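DNA damage response protein Rtt109, putative (Neosartorya fumigata, PDB 5ZB9) probably transfers an acetyl group from acetyl-CoA to a lysine of histone H3, with links to DNA replication, nucleosome assembly and DNA damage. Local coordinates at residues A[204-209]-A[234-239]. Residues are numbered along the deposited sequence; the frame is centred on the assembly and turned at random.
Sequences TAFLIV and RWLNSY
A205 and W235 pair by backbone and by side chain. A205 N donates to R234 O at 2.8 Å, and L236 N donates back to A205 O. L207 N then reaches L236 O at 2.9 Å. These are the alternating bonds of a parallel pair, and CA-H groups of W235 and F206 add weak contacts to the same acceptors.

N237 ends the pairing with its side chain. The amide has CG anti to the backbone N (chi1 178°), and this brings ND2 to L207 O at 2.8 Å. The bond lies close to the amide plane of N237 but is tilted from the carbonyl plane of L207. ND2 also donates to a water, which accepts a second hydrogen bond from V209 N. Two bonds thus fix the turn of this amide. N237 is also the centre of an inverse gamma turn, where the chain leaves the strand.

The two strands belong to a beta-alpha-beta unit with helix 214-218 in its crossover. Strand 202-208 has an antiparallel neighbour, 317-324, and W235 packs against helix 162-177, which carries W168 and R171 of the CoA site, a site without CoA in this model.

On the A205 side, the methyl CB sits over one face of the W235 indole, 3.5 Å from the six-membered ring centroid, as a CH-pi contact. The indole NE1 hydrogen-bonds D174 OD1.

F206 and L236 lie side by side on the other side of the sheet, with F206 CE2 3.7 Å from L236 CD1. S238 O meets F206 CB at 3.2 Å, and S238 OG lies at the ring edge. I208 CD1 touches Y239 CB at 3.7 Å.

A water links T204 OG1 to R234 NE. T204 OG1 also hydrogen-bonds E183 OE1, and R234 NH2 hydrogen-bonds A203 O and Y180 O.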
loop_
_atom_site.group_PDB
_atom_site.type_symbol
_atom_site.label_atom_id
_atom_site.label_comp_id
_atom_site.label_asym_id
_atom_site.label_seq_id
_atom_site.Cartn_x
_atom_site.Cartn_y
_atom_site.Cartn_z
ATOM N N THR A 204 -11.368 7.785 -6.720
ATOM C CA THR A 204 -12.364 7.187 -5.837
ATOM C C THR A 204 -11.665 6.131 -4.974
ATOM O O THR A 204 -10.695 5.499 -5.417
ATOM C CB THR A 204 -13.537 6.544 -6.639
ATOM O OG1 THR A 204 -14.111 7.520 -7.519
ATOM C CG2 THR A 204 -14.637 6.005 -5.707
ATOM N N ALA A 205 -12.138 5.953 -3.743
ATOM C CA ALA A 205 -11.605 4.922 -2.855
ATOM C C ALA A 205 -12.582 3.758 -2.757
ATOM O O ALA A 205 -13.794 3.964 -2.609
ATOM C CB ALA A 205 -11.320 5.499 -1.477
ATOM N N PHE A 206 -12.055 2.540 -2.846
ATOM C CA PHE A 206 -12.876 1.327 -2.803
ATOM C C PHE A 206 -12.485 0.459 -1.616
ATOM O O PHE A 206 -11.296 0.233 -1.365
ATOM C CB PHE A 206 -12.736 0.526 -4.104
ATOM C CG PHE A 206 -13.157 1.284 -5.342
ATOM C CD1 PHE A 206 -12.276 2.145 -5.981
ATOM C CD2 PHE A 206 -14.434 1.126 -5.868
ATOM C CE1 PHE A 206 -12.662 2.837 -7.114
ATOM C CE2 PHE A 206 -14.831 1.818 -7.009
ATOM C CZ PHE A 206 -13.946 2.674 -7.635
ATOM N N LEU A 207 -13.485 -0.021 -0.882
ATOM C CA LEU A 207 -13.237 -0.831 0.296
ATOM C C LEU A 207 -14.121 -2.062 0.311
ATOM O O LEU A 207 -15.324 -1.973 0.081
ATOM C CB LEU A 207 -13.462 -0.016 1.572
ATOM C CG LEU A 207 -13.331 -0.838 2.860
ATOM C CD1 LEU A 207 -11.881 -1.247 3.093
ATOM C CD2 LEU A 207 -13.918 -0.120 4.081
ATOM N N ILE A 208 -13.516 -3.213 0.579
ATOM C CA ILE A 208 -14.264 -4.443 0.784
ATOM C C ILE A 208 -13.817 -5.128 2.074
ATOM O O ILE A 208 -12.629 -5.351 2.296
ATOM C CB ILE A 208 -14.099 -5.413 -0.394
ATOM C CG1 ILE A 208 -14.965 -4.965 -1.572
ATOM C CG2 ILE A 208 -14.501 -6.824 0.011
ATOM C CD1 ILE A 208 -14.965 -5.969 -2.713
ATOM N N VAL A 209 -14.781 -5.443 2.927
ATOM C CA VAL A 209 -14.519 -6.199 4.137
ATOM C C VAL A 209 -15.399 -7.433 4.128
ATOM O O VAL A 209 -16.542 -7.375 4.570
ATOM C CB VAL A 209 -14.807 -5.367 5.398
ATOM C CG1 VAL A 209 -14.377 -6.119 6.650
ATOM C CG2 VAL A 209 -14.118 -4.017 5.306
ATOM N N ARG A 234 -17.099 9.331 -2.774
ATOM C CA ARG A 234 -15.654 9.167 -2.810
ATOM C C ARG A 234 -15.257 7.813 -2.212
ATOM O O ARG A 234 -14.158 7.317 -2.467
ATOM C CB ARG A 234 -14.966 10.312 -2.067
ATOM C CG ARG A 234 -15.494 11.714 -2.397
ATOM C CD ARG A 234 -15.422 12.051 -3.888
ATOM N NE ARG A 234 -14.107 11.816 -4.485
ATOM C CZ ARG A 234 -13.084 12.656 -4.389
ATOM N NH1 ARG A 234 -13.219 13.777 -3.707
ATOM N NH2 ARG A 234 -11.925 12.375 -4.964
ATOM N N TRP A 235 -16.153 7.225 -1.415
ATOM C CA TRP A 235 -15.956 5.875 -0.881
ATOM C C TRP A 235 -17.040 4.927 -1.381
ATOM O O TRP A 235 -18.232 5.218 -1.288
ATOM C CB TRP A 235 -15.932 5.892 0.648
ATOM C CG TRP A 235 -14.695 6.546 1.174
ATOM C CD1 TRP A 235 -14.507 7.877 1.397
ATOM C CD2 TRP A 235 -13.458 5.903 1.508
ATOM N NE1 TRP A 235 -13.233 8.104 1.860
ATOM C CE2 TRP A 235 -12.572 6.908 1.940
ATOM C CE3 TRP A 235 -13.021 4.575 1.493
ATOM C CZ2 TRP A 235 -11.269 6.628 2.354
ATOM C CZ3 TRP A 235 -11.722 4.297 1.905
ATOM C CH2 TRP A 235 -10.864 5.319 2.327
ATOM N N LEU A 236 -16.615 3.792 -1.919
ATOM C CA LEU A 236 -17.542 2.800 -2.445
ATOM C C LEU A 236 -17.228 1.441 -1.862
ATOM O O LEU A 236 -16.062 1.071 -1.738
ATOM C CB LEU A 236 -17.470 2.740 -3.966
ATOM C CG LEU A 236 -18.077 3.909 -4.730
ATOM C CD1 LEU A 236 -17.841 3.748 -6.214
ATOM C CD2 LEU A 236 -19.552 3.990 -4.434
ATOM N N ASN A 237 -18.271 0.698 -1.508
ATOM C CA ASN A 237 -18.111 -0.669 -1.037
ATOM C C ASN A 237 -18.122 -1.649 -2.205
ATOM O O ASN A 237 -19.088 -2.375 -2.402
ATOM C CB ASN A 237 -19.213 -1.016 -0.026
ATOM C CG ASN A 237 -19.128 -2.454 0.481
ATOM O OD1 ASN A 237 -20.146 -3.059 0.818
ATOM N ND2 ASN A 237 -17.919 -3.009 0.526
ATOM N N SER A 238 -17.048 -1.671 -2.982
ATOM C CA SER A 238 -16.928 -2.647 -4.060
ATOM C C SER A 238 -15.491 -2.783 -4.550
ATOM O O SER A 238 -14.592 -2.100 -4.068
ATOM C CB SER A 238 -17.847 -2.271 -5.229
ATOM O OG SER A 238 -17.644 -0.926 -5.619
ATOM N N TYR A 239 -15.289 -3.682 -5.505
ATOM C CA TYR A 239 -13.994 -3.891 -6.127
ATOM C C TYR A 239 -13.988 -3.279 -7.529
ATOM O O TYR A 239 -14.822 -3.626 -8.362
ATOM C CB TYR A 239 -13.680 -5.384 -6.180
ATOM C CG TYR A 239 -12.403 -5.739 -6.912
ATOM C CD1 TYR A 239 -11.167 -5.342 -6.426
ATOM C CD2 TYR A 239 -12.435 -6.502 -8.070
ATOM C CE1 TYR A 239 -10.005 -5.678 -7.084
ATOM C CE2 TYR A 239 -11.276 -6.843 -8.734
ATOM C CZ TYR A 239 -10.066 -6.430 -8.239
ATOM O OH TYR A 239 -8.909 -6.762 -8.900
HETATM O O HOH W 1 -15.037 10.031 -6.361
HETATM O O HOH W 2 -17.517 -5.246 2.512
#